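Local coordinates for protein mandelate racemase/muconate lactonizing enzyme (Roseovarius nubinhibens ISM, PDB 3FVD) that probably catalyses a magnesium-dependent reaction on a carboxylate substrate, as a member of the mandelate racemase/muconate lactonizing enzyme family of the enolase superfamily, at residues 241-246 with 265-270; 195-200 with 217-222; 14-19 with 30-35; 69-74 with 101-106. All blocks are in the same frame, centred on the assembly; numbering follows the deposited sequence.

Contact 1. Residues 241-246 with 265-270. With MG (magnesium ion), chain C.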
loop_
_atom_site.group_PDB
_atom_site.type_symbol
_atom_site.label_atom_id
_atom_site.label_comp_id
_atom_site.label_asym_id
_atom_site.label_seq_id
_atom_site.Cartn_x
_atom_site.Cartn_y
_atom_site.Cartn_z
ATOM N N MET A 241 -6.248 23.061 0.005
ATOM C CA MET A 241 -7.477 23.338 -0.760
ATOM C C MET A 241 -7.045 23.027 -2.207
ATOM O O MET A 241 -6.018 23.544 -2.671
ATOM C CB MET A 241 -7.861 24.842 -0.588
ATOM C CG MET A 241 -9.080 25.610 -1.383
ATOM S SD MET A 241 -10.644 24.838 -1.214
ATOM C CE MET A 241 -10.987 25.186 0.570
ATOM N N LEU A 242 -7.779 22.155 -2.909
ATOM C CA LEU A 242 -7.520 21.943 -4.334
ATOM C C LEU A 242 -8.520 22.684 -5.158
ATOM O O LEU A 242 -9.609 22.940 -4.705
ATOM C CB LEU A 242 -7.523 20.460 -4.731
ATOM C CG LEU A 242 -6.380 19.658 -4.062
ATOM C CD1 LEU A 242 -6.466 18.303 -4.539
ATOM C CD2 LEU A 242 -5.019 20.192 -4.440
ATOM N N ASP A 243 -8.132 23.011 -6.386
ATOM C CA ASP A 243 -8.932 23.811 -7.263
ATOM C C ASP A 243 -8.671 23.452 -8.765
ATOM O O ASP A 243 -9.374 22.663 -9.338
ATOM C CB ASP A 243 -8.671 25.313 -6.964
ATOM C CG ASP A 243 -9.473 26.273 -7.890
ATOM O OD1 ASP A 243 -10.360 25.790 -8.606
ATOM O OD2 ASP A 243 -9.215 27.525 -7.911
ATOM N N GLU A 244 -7.672 24.051 -9.376
ATOM C CA GLU A 244 -7.475 23.969 -10.790
ATOM C C GLU A 244 -7.177 22.562 -11.334
ATOM O O GLU A 244 -7.491 22.315 -12.490
ATOM C CB GLU A 244 -6.329 24.900 -11.234
ATOM C CG GLU A 244 -6.647 26.385 -11.137
ATOM C CD GLU A 244 -6.447 27.000 -9.731
ATOM O OE1 GLU A 244 -6.019 26.302 -8.767
ATOM O OE2 GLU A 244 -6.814 28.201 -9.582
ATOM N N CYS A 245 -6.535 21.674 -10.568
ATOM C CA CYS A 245 -6.244 20.314 -11.102
ATOM C C CYS A 245 -7.484 19.397 -11.097
ATOM O O CYS A 245 -7.403 18.277 -11.527
ATOM C CB CYS A 245 -5.132 19.611 -10.354
ATOM S SG CYS A 245 -5.568 19.229 -8.639
ATOM N N LEU A 246 -8.623 19.863 -10.599
ATOM C CA LEU A 246 -9.784 18.996 -10.524
ATOM C C LEU A 246 -10.739 19.144 -11.743
ATOM O O LEU A 246 -11.651 19.940 -11.722
ATOM C CB LEU A 246 -10.553 19.297 -9.258
ATOM C CG LEU A 246 -9.750 19.310 -7.955
ATOM C CD1 LEU A 246 -10.509 20.099 -6.909
ATOM C CD2 LEU A 246 -9.487 17.916 -7.491
ATOM N N LYS A 265 -12.359 23.823 -4.254
ATOM C CA LYS A 265 -13.292 24.782 -4.862
ATOM C C LYS A 265 -14.025 24.090 -5.986
ATOM O O LYS A 265 -13.447 23.289 -6.723
ATOM C CB LYS A 265 -12.555 25.960 -5.457
ATOM C CG LYS A 265 -11.726 26.710 -4.495
ATOM C CD LYS A 265 -11.279 27.923 -5.203
ATOM C CE LYS A 265 -11.148 29.103 -4.264
ATOM N NZ LYS A 265 -10.257 30.179 -4.859
ATOM N N ILE A 266 -15.288 24.439 -6.148
ATOM C CA ILE A 266 -16.091 23.879 -7.224
ATOM C C ILE A 266 -16.546 25.027 -8.142
ATOM O O ILE A 266 -17.245 25.938 -7.681
ATOM C CB ILE A 266 -17.352 23.139 -6.692
ATOM C CG1 ILE A 266 -16.990 22.173 -5.584
ATOM C CG2 ILE A 266 -18.040 22.427 -7.847
ATOM C CD1 ILE A 266 -18.163 21.530 -4.908
ATOM N N LYS A 267 -16.138 24.982 -9.415
ATOM C CA LYS A 267 -16.458 25.999 -10.372
ATOM C C LYS A 267 -17.122 25.359 -11.587
ATOM O O LYS A 267 -16.457 24.676 -12.392
ATOM C CB LYS A 267 -15.165 26.718 -10.791
ATOM C CG LYS A 267 -14.460 27.426 -9.642
ATOM C CD LYS A 267 -13.289 28.308 -10.127
ATOM C CE LYS A 267 -12.517 28.790 -8.865
ATOM N NZ LYS A 267 -11.164 29.388 -9.223
ATOM N N PRO A 268 -18.407 25.615 -11.791
ATOM C CA PRO A 268 -19.140 25.011 -12.928
ATOM C C PRO A 268 -18.425 25.002 -14.308
ATOM O O PRO A 268 -18.493 23.998 -15.025
ATOM C CB PRO A 268 -20.421 25.845 -12.985
ATOM C CG PRO A 268 -20.609 26.262 -11.605
ATOM C CD PRO A 268 -19.251 26.582 -11.073
ATOM N N ASN A 269 -17.777 26.098 -14.689
ATOM C CA ASN A 269 -17.132 26.141 -15.952
ATOM C C ASN A 269 -15.945 25.180 -16.029
ATOM O O ASN A 269 -15.569 24.779 -17.130
ATOM C CB ASN A 269 -16.624 27.515 -16.276
ATOM C CG ASN A 269 -16.455 27.718 -17.796
ATOM O OD1 ASN A 269 -15.347 27.816 -18.307
ATOM N ND2 ASN A 269 -17.572 27.737 -18.520
ATOM N N ARG A 270 -15.327 24.847 -14.883
ATOM C CA ARG A 270 -14.246 23.894 -14.866
ATOM C C ARG A 270 -14.761 22.449 -14.925
ATOM O O ARG A 270 -14.118 21.629 -15.553
ATOM C CB ARG A 270 -13.306 24.086 -13.660
ATOM C CG ARG A 270 -12.221 23.026 -13.552
ATOM C CD ARG A 270 -11.100 23.374 -12.454
ATOM N NE ARG A 270 -11.581 24.044 -11.209
ATOM C CZ ARG A 270 -12.306 23.462 -10.262
ATOM N NH1 ARG A 270 -12.715 22.214 -10.406
ATOM N NH2 ARG A 270 -12.634 24.132 -9.159
HETATM MG MG MG C . -6.811 28.337 -7.099
HETATM O O HOH W 1 -10.376 26.680 -10.943
HETATM O O HOH W 2 -4.507 28.031 -6.952
HETATM O O HOH W 3 -6.949 30.661 -8.099
#
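The magnesium site at the C-terminal ends of the strands of the modified TIM barrel of the enolase superfamily is where D243 meets K265, K267 and R270. Strands 240-242 and 263-266 belong to one beta-alpha-beta unit, and K265 N donates to L242 O (2.9 Å, 154°). Beyond this bond, D243 opens a type I turn and its carboxylate reaches across, CG anti to the backbone N (chi1 179°). OD2 takes K267 NZ through its syn lone pair at 3.0 Å in a salt bridge. OD1 receives R270 NH2 in a second salt bridge, weak as a hydrogen bond, with the carboxylate and guanidinium planes 74° apart. E244 OE2, which also bonds to Y59, is the closer metal ligand at 2.5 Å from the magnesium ion; D243 OD2 and E244 OE1, each 2.7 Å from it, are long. K265 lays its CD 3.4 Å from D243 OD2, while its amino group pairs with E220, another metal ligand.

R270 works as a clamp on the turn. NH1 reaches L246 O at 2.8 Å in the carbonyl plane, NH2 also bonds to K265 O from above that carbonyl's plane, and D243 O lies over the centre of one guanidinium face. With an alanine at R270, L246 O and D243 OD1 would probably lose these donors, and the turn that carries D243 and E244 would be held less firmly. One ordered water completes the network: it donates to D243 OD1 and accepts a bond from R270 NE, 2.9 Å from the water oxygen, with a weak third bond from K267 NZ.

Contact 2. Residues 195-200 with 217-222. With MG (magnesium ion), chain C.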
loop_
_atom_site.group_PDB
_atom_site.type_symbol
_atom_site.label_atom_id
_atom_site.label_comp_id
_atom_site.label_asym_id
_atom_site.label_seq_id
_atom_site.Cartn_x
_atom_site.Cartn_y
_atom_site.Cartn_z
ATOM N N PHE A 195 -4.297 31.392 1.352
ATOM C CA PHE A 195 -3.140 31.734 0.521
ATOM C C PHE A 195 -3.287 31.012 -0.776
ATOM O O PHE A 195 -3.074 29.793 -0.845
ATOM C CB PHE A 195 -1.827 31.431 1.246
ATOM C CG PHE A 195 -1.628 32.310 2.465
ATOM C CD1 PHE A 195 -1.890 31.809 3.735
ATOM C CD2 PHE A 195 -1.243 33.694 2.321
ATOM C CE1 PHE A 195 -1.734 32.649 4.860
ATOM C CE2 PHE A 195 -1.116 34.496 3.381
ATOM C CZ PHE A 195 -1.344 33.977 4.666
ATOM N N ASP A 196 -3.738 31.743 -1.788
ATOM C CA ASP A 196 -3.865 31.194 -3.154
ATOM C C ASP A 196 -2.528 31.269 -3.922
ATOM O O ASP A 196 -2.103 32.330 -4.321
ATOM C CB ASP A 196 -4.993 31.929 -3.917
ATOM C CG ASP A 196 -5.317 31.308 -5.277
ATOM O OD1 ASP A 196 -4.829 30.193 -5.589
ATOM O OD2 ASP A 196 -6.097 31.928 -6.052
ATOM N N VAL A 197 -1.890 30.128 -4.149
ATOM C CA VAL A 197 -0.588 30.049 -4.786
ATOM C C VAL A 197 -0.766 29.889 -6.283
ATOM O O VAL A 197 0.107 30.179 -7.066
ATOM C CB VAL A 197 0.158 28.781 -4.244
ATOM C CG1 VAL A 197 1.543 28.728 -4.768
ATOM C CG2 VAL A 197 0.177 28.790 -2.701
ATOM N N ASN A 198 -1.902 29.368 -6.687
ATOM C CA ASN A 198 -2.174 29.166 -8.088
ATOM C C ASN A 198 -1.168 28.376 -8.925
ATOM O O ASN A 198 -0.808 28.787 -10.042
ATOM C CB ASN A 198 -2.523 30.473 -8.773
ATOM C CG ASN A 198 -3.751 30.312 -9.616
ATOM O OD1 ASN A 198 -3.784 29.446 -10.547
ATOM N ND2 ASN A 198 -4.833 31.057 -9.236
ATOM N N ARG A 199 -0.760 27.208 -8.408
ATOM C CA ARG A 199 0.111 26.326 -9.109
ATOM C C ARG A 199 1.510 26.908 -9.320
ATOM O O ARG A 199 2.308 26.307 -9.995
ATOM C CB ARG A 199 -0.521 25.926 -10.444
ATOM C CG ARG A 199 -1.928 25.381 -10.271
ATOM C CD ARG A 199 -2.553 25.088 -11.559
ATOM N NE ARG A 199 -3.103 26.336 -12.037
ATOM C CZ ARG A 199 -3.689 26.507 -13.208
ATOM N NH1 ARG A 199 -4.198 27.717 -13.560
ATOM N NH2 ARG A 199 -3.790 25.454 -14.007
ATOM N N ALA A 200 1.815 28.044 -8.720
ATOM C CA ALA A 200 3.119 28.644 -8.903
ATOM C C ALA A 200 4.288 27.950 -8.159
ATOM O O ALA A 200 5.428 28.279 -8.382
ATOM C CB ALA A 200 3.061 30.085 -8.529
ATOM N N ASP A 217 -2.973 28.671 8.099
ATOM C CA ASP A 217 -4.107 28.946 7.249
ATOM C C ASP A 217 -4.133 28.014 6.023
ATOM O O ASP A 217 -3.119 27.394 5.651
ATOM C CB ASP A 217 -4.060 30.414 6.815
ATOM C CG ASP A 217 -3.771 31.308 7.972
ATOM O OD1 ASP A 217 -2.599 31.521 8.319
ATOM O OD2 ASP A 217 -4.735 31.755 8.603
ATOM N N TRP A 218 -5.280 27.960 5.375
ATOM C CA TRP A 218 -5.382 27.235 4.115
ATOM C C TRP A 218 -4.361 27.685 3.100
ATOM O O TRP A 218 -4.127 28.913 2.939
ATOM C CB TRP A 218 -6.714 27.506 3.449
ATOM C CG TRP A 218 -7.909 26.885 4.019
ATOM C CD1 TRP A 218 -8.869 27.508 4.768
ATOM C CD2 TRP A 218 -8.385 25.557 3.773
ATOM N NE1 TRP A 218 -9.900 26.638 5.026
ATOM C CE2 TRP A 218 -9.631 25.436 4.426
ATOM C CE3 TRP A 218 -7.876 24.452 3.055
ATOM C CZ2 TRP A 218 -10.388 24.256 4.390
ATOM C CZ3 TRP A 218 -8.614 23.258 3.036
ATOM C CH2 TRP A 218 -9.869 23.177 3.647
ATOM N N ILE A 219 -3.771 26.686 2.419
ATOM C CA ILE A 219 -2.975 26.899 1.210
ATOM C C ILE A 219 -3.743 26.318 0.019
ATOM O O ILE A 219 -4.136 25.123 0.012
ATOM C CB ILE A 219 -1.658 26.178 1.290
ATOM C CG1 ILE A 219 -0.963 26.442 2.646
ATOM C CG2 ILE A 219 -0.716 26.563 0.086
ATOM C CD1 ILE A 219 -0.729 27.965 2.966
ATOM N N GLU A 220 -3.972 27.135 -0.997
ATOM C CA GLU A 220 -4.787 26.661 -2.125
ATOM C C GLU A 220 -3.911 26.286 -3.318
ATOM O O GLU A 220 -3.093 27.077 -3.778
ATOM C CB GLU A 220 -5.830 27.719 -2.492
ATOM C CG GLU A 220 -6.732 27.407 -3.621
ATOM C CD GLU A 220 -7.601 28.613 -3.980
ATOM O OE1 GLU A 220 -7.699 29.574 -3.143
ATOM O OE2 GLU A 220 -8.158 28.616 -5.117
ATOM N N GLN A 221 -4.074 25.064 -3.795
ATOM C CA GLN A 221 -3.348 24.577 -4.994
ATOM C C GLN A 221 -1.868 25.048 -5.058
ATOM O O GLN A 221 -1.523 25.870 -5.871
ATOM C CB GLN A 221 -4.152 24.994 -6.246
ATOM C CG GLN A 221 -3.789 24.294 -7.567
ATOM C CD GLN A 221 -4.220 22.860 -7.625
ATOM O OE1 GLN A 221 -5.404 22.518 -7.545
ATOM N NE2 GLN A 221 -3.247 21.995 -7.775
ATOM N N PRO A 222 -0.992 24.549 -4.153
ATOM C CA PRO A 222 0.413 24.997 -4.222
ATOM C C PRO A 222 1.100 24.643 -5.558
ATOM O O PRO A 222 1.878 25.486 -6.144
ATOM C CB PRO A 222 1.114 24.278 -3.041
ATOM C CG PRO A 222 0.196 23.174 -2.611
ATOM C CD PRO A 222 -1.235 23.566 -3.071
HETATM MG MG MG C . -6.811 28.337 -7.099
HETATM O O HOH W 3 -6.949 30.661 -8.099
HETATM O O HOH W 2 -4.507 28.031 -6.952
#
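This is a parallel beta pairing inside the barrel, with F195 beside I219 and D196 beside E220, between strands 192-196 and 218-220 of one beta-alpha-beta unit. Two nearly straight bonds hold the register: F195 N to W218 O (2.9 Å) and E220 N to F195 O (2.8 Å). Past the strand ends R199 N still reaches Q221 O at 3.0 Å. On the face of F195 and I219, F195 CB meets I219 CD1. Just beyond the strands, V197 CG2 rests 3.7 Å from I219 CG2, and D217 OD1, hydrogen-bonded to S184, comes up in plane at the edge of the F195 ring.

The other face carries the metal site. The D196 and E220 side chains both swing away from their backbone N (chi1 -173° and 179°), and their carboxylates stack with planes 1° apart and OD1 of D196 3.8 Å from OE1 of E220. E220 OE2 binds the magnesium ion at 2.4 Å and E220 OE1 is paired with K265. D196 is a magnesium ligand of this protein, but here its OD1 stands 3.1 Å from the ion and the link runs through a metal-bound water that donates to OD2, which is also paired with K167. Replacing D196 by alanine is likely to strand K167 and that water without their acceptor. Two stacked carboxylates alone would be expected to repel; the metal and the two lysines probably offset their charge.

Contact 3. Residues 14-19 with 30-35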
loop_
_atom_site.group_PDB
_atom_site.type_symbol
_atom_site.label_atom_id
_atom_site.label_comp_id
_atom_site.label_asym_id
_atom_site.label_seq_id
_atom_site.Cartn_x
_atom_site.Cartn_y
_atom_site.Cartn_z
ATOM N N ASP A 14 -17.899 41.224 -24.749
ATOM C CA ASP A 14 -16.552 41.704 -24.536
ATOM C C ASP A 14 -16.559 42.451 -23.211
ATOM O O ASP A 14 -17.018 43.583 -23.163
ATOM C CB ASP A 14 -16.267 42.680 -25.677
ATOM C CG ASP A 14 -14.818 42.975 -25.858
ATOM O OD1 ASP A 14 -14.159 43.467 -24.897
ATOM O OD2 ASP A 14 -14.363 42.739 -27.005
ATOM N N LEU A 15 -16.083 41.839 -22.133
ATOM C CA LEU A 15 -16.234 42.425 -20.790
ATOM C C LEU A 15 -14.960 43.095 -20.331
ATOM O O LEU A 15 -13.977 42.420 -20.116
ATOM C CB LEU A 15 -16.636 41.382 -19.772
ATOM C CG LEU A 15 -17.928 40.679 -20.094
ATOM C CD1 LEU A 15 -18.098 39.505 -19.204
ATOM C CD2 LEU A 15 -19.102 41.652 -19.954
ATOM N N PRO A 16 -14.959 44.441 -20.187
ATOM C CA PRO A 16 -13.684 45.006 -19.708
ATOM C C PRO A 16 -13.507 44.755 -18.212
ATOM O O PRO A 16 -14.480 44.791 -17.453
ATOM C CB PRO A 16 -13.807 46.515 -20.000
ATOM C CG PRO A 16 -15.312 46.754 -20.098
ATOM C CD PRO A 16 -15.983 45.455 -20.481
ATOM N N LEU A 17 -12.273 44.496 -17.816
ATOM C CA LEU A 17 -11.945 44.352 -16.414
ATOM C C LEU A 17 -11.794 45.748 -15.780
ATOM O O LEU A 17 -11.479 46.700 -16.474
ATOM C CB LEU A 17 -10.654 43.578 -16.269
ATOM C CG LEU A 17 -10.735 42.122 -16.703
ATOM C CD1 LEU A 17 -9.352 41.560 -16.663
ATOM C CD2 LEU A 17 -11.629 41.348 -15.758
ATOM N N ALA A 18 -12.009 45.834 -14.465
ATOM C CA ALA A 18 -11.844 47.060 -13.693
ATOM C C ALA A 18 -10.363 47.379 -13.553
ATOM O O ALA A 18 -9.961 48.520 -13.631
ATOM C CB ALA A 18 -12.495 46.906 -12.310
ATOM N N LYS A 19 -9.572 46.331 -13.358
ATOM C CA LYS A 19 -8.137 46.405 -13.146
ATOM C C LYS A 19 -7.348 45.595 -14.168
ATOM O O LYS A 19 -6.990 44.462 -13.897
ATOM C CB LYS A 19 -7.768 45.853 -11.760
ATOM C CG LYS A 19 -7.874 46.843 -10.647
ATOM C CD LYS A 19 -6.883 47.999 -10.795
ATOM C CE LYS A 19 -6.812 48.722 -9.454
ATOM N NZ LYS A 19 -8.023 48.394 -8.594
ATOM N N PHE A 30 -3.662 42.240 -20.054
ATOM C CA PHE A 30 -4.883 41.459 -19.800
ATOM C C PHE A 30 -6.043 42.366 -19.317
ATOM O O PHE A 30 -6.107 42.774 -18.170
ATOM C CB PHE A 30 -4.638 40.248 -18.888
ATOM C CG PHE A 30 -5.839 39.344 -18.756
ATOM C CD1 PHE A 30 -6.344 39.009 -17.499
ATOM C CD2 PHE A 30 -6.474 38.839 -19.889
ATOM C CE1 PHE A 30 -7.462 38.180 -17.382
ATOM C CE2 PHE A 30 -7.574 38.019 -19.778
ATOM C CZ PHE A 30 -8.073 37.691 -18.529
ATOM N N ASP A 31 -6.987 42.564 -20.226
ATOM C CA ASP A 31 -7.788 43.747 -20.398
ATOM C C ASP A 31 -9.244 43.453 -20.138
ATOM O O ASP A 31 -9.974 44.241 -19.525
ATOM C CB ASP A 31 -7.703 44.080 -21.906
ATOM C CG ASP A 31 -7.424 45.518 -22.185
ATOM O OD1 ASP A 31 -6.771 46.132 -21.301
ATOM O OD2 ASP A 31 -7.819 46.011 -23.302
ATOM N N ARG A 32 -9.675 42.347 -20.723
ATOM C CA ARG A 32 -11.081 42.042 -20.895
ATOM C C ARG A 32 -11.363 40.556 -20.902
ATOM O O ARG A 32 -10.509 39.758 -21.223
ATOM C CB ARG A 32 -11.565 42.622 -22.207
ATOM C CG ARG A 32 -10.614 42.443 -23.347
ATOM C CD ARG A 32 -10.504 43.765 -24.104
ATOM N NE ARG A 32 -11.732 44.551 -23.989
ATOM C CZ ARG A 32 -11.794 45.849 -23.703
ATOM N NH1 ARG A 32 -12.996 46.428 -23.618
ATOM N NH2 ARG A 32 -10.671 46.566 -23.529
ATOM N N LEU A 33 -12.574 40.188 -20.540
ATOM C CA LEU A 33 -12.954 38.806 -20.559
ATOM C C LEU A 33 -13.779 38.559 -21.811
ATOM O O LEU A 33 -14.475 39.468 -22.285
ATOM C CB LEU A 33 -13.721 38.469 -19.283
ATOM C CG LEU A 33 -12.838 38.441 -18.040
ATOM C CD1 LEU A 33 -13.612 38.018 -16.867
ATOM C CD2 LEU A 33 -11.672 37.527 -18.217
ATOM N N ASP A 34 -13.661 37.353 -22.371
ATOM C CA ASP A 34 -14.535 36.910 -23.477
ATOM C C ASP A 34 -15.608 35.971 -22.916
ATOM O O ASP A 34 -15.327 34.813 -22.551
ATOM C CB ASP A 34 -13.694 36.269 -24.591
ATOM C CG ASP A 34 -14.534 35.623 -25.727
ATOM O OD1 ASP A 34 -13.921 35.275 -26.766
ATOM O OD2 ASP A 34 -15.770 35.431 -25.615
ATOM N N SER A 35 -16.832 36.468 -22.836
ATOM C CA SER A 35 -17.889 35.743 -22.180
ATOM C C SER A 35 -18.922 35.336 -23.230
ATOM O O SER A 35 -19.193 36.095 -24.137
ATOM C CB SER A 35 -18.585 36.652 -21.159
ATOM O OG SER A 35 -19.741 36.020 -20.622
#
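D14 OD1 is gripped by two nitrogens of R32: NE at 2.8 Å and 162°, on the syn lone pair and in the guanidinium plane, and NH1 in a weak bond at 3.4 Å, the planes of the two groups 61° apart. R32 gets there with CG wedged between its backbone N and carbonyl carbon (chi1 42°) and its chain bent twice more; one guanidinium face lies over P16 CA, offset toward the rim. Its NH2 is held by D31 OD2 at 2.9 Å, giving a three-residue network.

Beneath lies the hairpin of strands 5-22 and 29-42 in the N-terminal capping domain. L15 and L33 form a hydrogen-bonded antiparallel pair, with L15 N to L33 O at 2.9 Å and L33 N to L15 O at 2.7 Å; L17 N to D31 O continues the ladder. On the face of L15 and L33 the contact is apolar: the side chains of L17 and L33 cross at about a right angle, CD2 meeting CG, and L17 CD1 touches F30 CE1 at 3.9 Å. At the other end S35 CB packs against L15 CD1, S35 OG bonding to E51. The hairpin is thus two-sided, ion pairs on one face and leucines on the buried one.

Contact 4. Residues 69-74 with 101-106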
loop_
_atom_site.group_PDB
_atom_site.type_symbol
_atom_site.label_atom_id
_atom_site.label_comp_id
_atom_site.label_asym_id
_atom_site.label_seq_id
_atom_site.Cartn_x
_atom_site.Cartn_y
_atom_site.Cartn_z
ATOM N N ALA A 69 -17.243 27.458 -30.644
ATOM C CA ALA A 69 -17.048 26.310 -31.549
ATOM C C ALA A 69 -17.685 25.011 -31.007
ATOM O O ALA A 69 -18.324 24.230 -31.751
ATOM C CB ALA A 69 -15.554 26.106 -31.895
ATOM N N GLY A 70 -17.548 24.816 -29.698
ATOM C CA GLY A 70 -18.165 23.696 -29.044
ATOM C C GLY A 70 -19.676 23.728 -29.100
ATOM O O GLY A 70 -20.301 22.686 -29.290
ATOM N N ILE A 71 -20.280 24.915 -28.949
ATOM C CA ILE A 71 -21.735 25.000 -28.990
ATOM C C ILE A 71 -22.219 24.638 -30.411
ATOM O O ILE A 71 -23.207 23.917 -30.563
ATOM C CB ILE A 71 -22.229 26.389 -28.562
ATOM C CG1 ILE A 71 -22.093 26.555 -27.040
ATOM C CG2 ILE A 71 -23.673 26.595 -29.030
ATOM C CD1 ILE A 71 -22.023 27.980 -26.593
ATOM N N ALA A 72 -21.492 25.121 -31.426
ATOM C CA ALA A 72 -21.745 24.784 -32.841
ATOM C C ALA A 72 -21.738 23.287 -33.020
ATOM O O ALA A 72 -22.680 22.760 -33.622
ATOM C CB ALA A 72 -20.721 25.445 -33.787
ATOM N N THR A 73 -20.721 22.595 -32.467
ATOM C CA THR A 73 -20.653 21.142 -32.585
ATOM C C THR A 73 -21.806 20.409 -31.895
ATOM O O THR A 73 -22.340 19.424 -32.417
ATOM C CB THR A 73 -19.285 20.610 -32.164
ATOM O OG1 THR A 73 -18.386 20.936 -33.207
ATOM C CG2 THR A 73 -19.264 19.122 -31.984
ATOM N N LEU A 74 -22.198 20.887 -30.734
ATOM C CA LEU A 74 -23.283 20.260 -29.981
ATOM C C LEU A 74 -24.713 20.622 -30.411
ATOM O O LEU A 74 -25.637 19.846 -30.144
ATOM C CB LEU A 74 -23.105 20.571 -28.478
ATOM C CG LEU A 74 -21.944 19.850 -27.817
ATOM C CD1 LEU A 74 -21.732 20.303 -26.397
ATOM C CD2 LEU A 74 -22.234 18.347 -27.838
ATOM N N SER A 101 -15.375 20.891 -20.784
ATOM C CA SER A 101 -16.333 21.193 -19.732
ATOM C C SER A 101 -16.760 22.639 -19.832
ATOM O O SER A 101 -17.870 22.971 -19.515
ATOM C CB SER A 101 -15.726 20.914 -18.361
ATOM O OG SER A 101 -14.506 21.614 -18.236
ATOM N N TYR A 102 -15.867 23.484 -20.286
ATOM C CA TYR A 102 -16.176 24.907 -20.392
ATOM C C TYR A 102 -17.272 25.161 -21.427
ATOM O O TYR A 102 -18.017 26.162 -21.330
ATOM C CB TYR A 102 -14.914 25.664 -20.769
ATOM C CG TYR A 102 -14.324 25.398 -22.177
ATOM C CD1 TYR A 102 -14.545 26.309 -23.263
ATOM C CD2 TYR A 102 -13.509 24.294 -22.414
ATOM C CE1 TYR A 102 -13.929 26.128 -24.510
ATOM C CE2 TYR A 102 -12.934 24.085 -23.635
ATOM C CZ TYR A 102 -13.167 24.983 -24.702
ATOM O OH TYR A 102 -12.538 24.702 -25.913
ATOM N N VAL A 103 -17.364 24.280 -22.425
ATOM C CA VAL A 103 -18.464 24.319 -23.390
ATOM C C VAL A 103 -19.784 23.881 -22.749
ATOM O O VAL A 103 -20.842 24.462 -22.995
ATOM C CB VAL A 103 -18.200 23.415 -24.594
ATOM C CG1 VAL A 103 -19.419 23.405 -25.525
ATOM C CG2 VAL A 103 -16.974 23.858 -25.313
ATOM N N LYS A 104 -19.737 22.849 -21.931
ATOM C CA LYS A 104 -20.979 22.252 -21.447
ATOM C C LYS A 104 -21.682 23.042 -20.324
ATOM O O LYS A 104 -22.906 22.954 -20.158
ATOM C CB LYS A 104 -20.686 20.844 -21.029
ATOM C CG LYS A 104 -20.082 20.051 -22.221
ATOM C CD LYS A 104 -19.726 18.648 -21.831
ATOM C CE LYS A 104 -19.021 17.970 -23.011
ATOM N NZ LYS A 104 -18.556 16.622 -22.473
ATOM N N SER A 105 -20.914 23.843 -19.598
ATOM C CA SER A 105 -21.433 24.462 -18.419
ATOM C C SER A 105 -22.562 25.452 -18.742
ATOM O O SER A 105 -23.633 25.357 -18.099
ATOM C CB SER A 105 -20.280 25.078 -17.571
ATOM O OG SER A 105 -20.782 25.894 -16.534
ATOM N N PRO A 106 -22.385 26.366 -19.734
ATOM C CA PRO A 106 -23.544 27.213 -20.024
ATOM C C PRO A 106 -24.775 26.460 -20.546
ATOM O O PRO A 106 -25.909 26.911 -20.325
ATOM C CB PRO A 106 -23.043 28.161 -21.130
ATOM C CG PRO A 106 -21.778 27.522 -21.664
ATOM C CD PRO A 106 -21.195 26.834 -20.462
#
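V103 projects toward helix 64-78 with its two methyl groups spread against G70, the point where the two helices come nearest. CG1 stands opposite its own backbone N (chi1 176°), which carries it in over the G70 backbone, 3.6 Å from G70 C, while CG2 lies 3.9 Å from G70 CA. Glycine has no side chain to hold the valine off, which allows the backbones to come to 5.7 Å between the CA atoms of G70 and V103; a CB at G70 would clash with V103 CG2. The axes of segments 69-74 and 101-106 pass 9.3 Å apart at a crossing angle of -68°, a steep crossing with a small interface.

Two larger side chains flank the valine. L74, one turn after G70, points toward the other helix and crosses V103 obliquely, its CD1 4.0 Å from V103 CG1. I71 leaves its backbone beside the interface and reaches in with CG1, 4.4 Å from V103 CG1, so this single methyl is met by G70, I71 and L74 together. The same L74 CD1 lies near the aliphatic CG of K104, whose amino group goes on to a salt bridge with D94. V103 CG2 also lies over the rim of one face of the Y102 ring, and Y102 OH bonds to H100 of a neighbouring subunit. The crossing sits within the capping domain: I71 rests on Y369 of strand 367-370, L74 touches Q96 of helix 86-96, and S105 faces P268 and N269 of helix 268-271 in the barrel domain.

Overall arrangement
Contacts 1 and 2 build one metal site from four successive barrel strands, the ligands at the ends of the first three. They share the magnesium ion and two of its waters, their centres are about 13 Å apart, and K265 is the salt-bridge partner of E220, while M241 O probably takes a hydrogen bond from Q221 N. Contacts 3 and 4 belong to the capping domain, with centres about 21 Å apart and no touch between them. Contact 4 nevertheless reaches contact 1: S101 OG lies 2.7 Å from R270 O, a probable hydrogen bond joining cap to barrel behind the arginine. Contact 3 stays about 8 Å from contact 1 at the nearest atoms, and about 11 Å from contact 2.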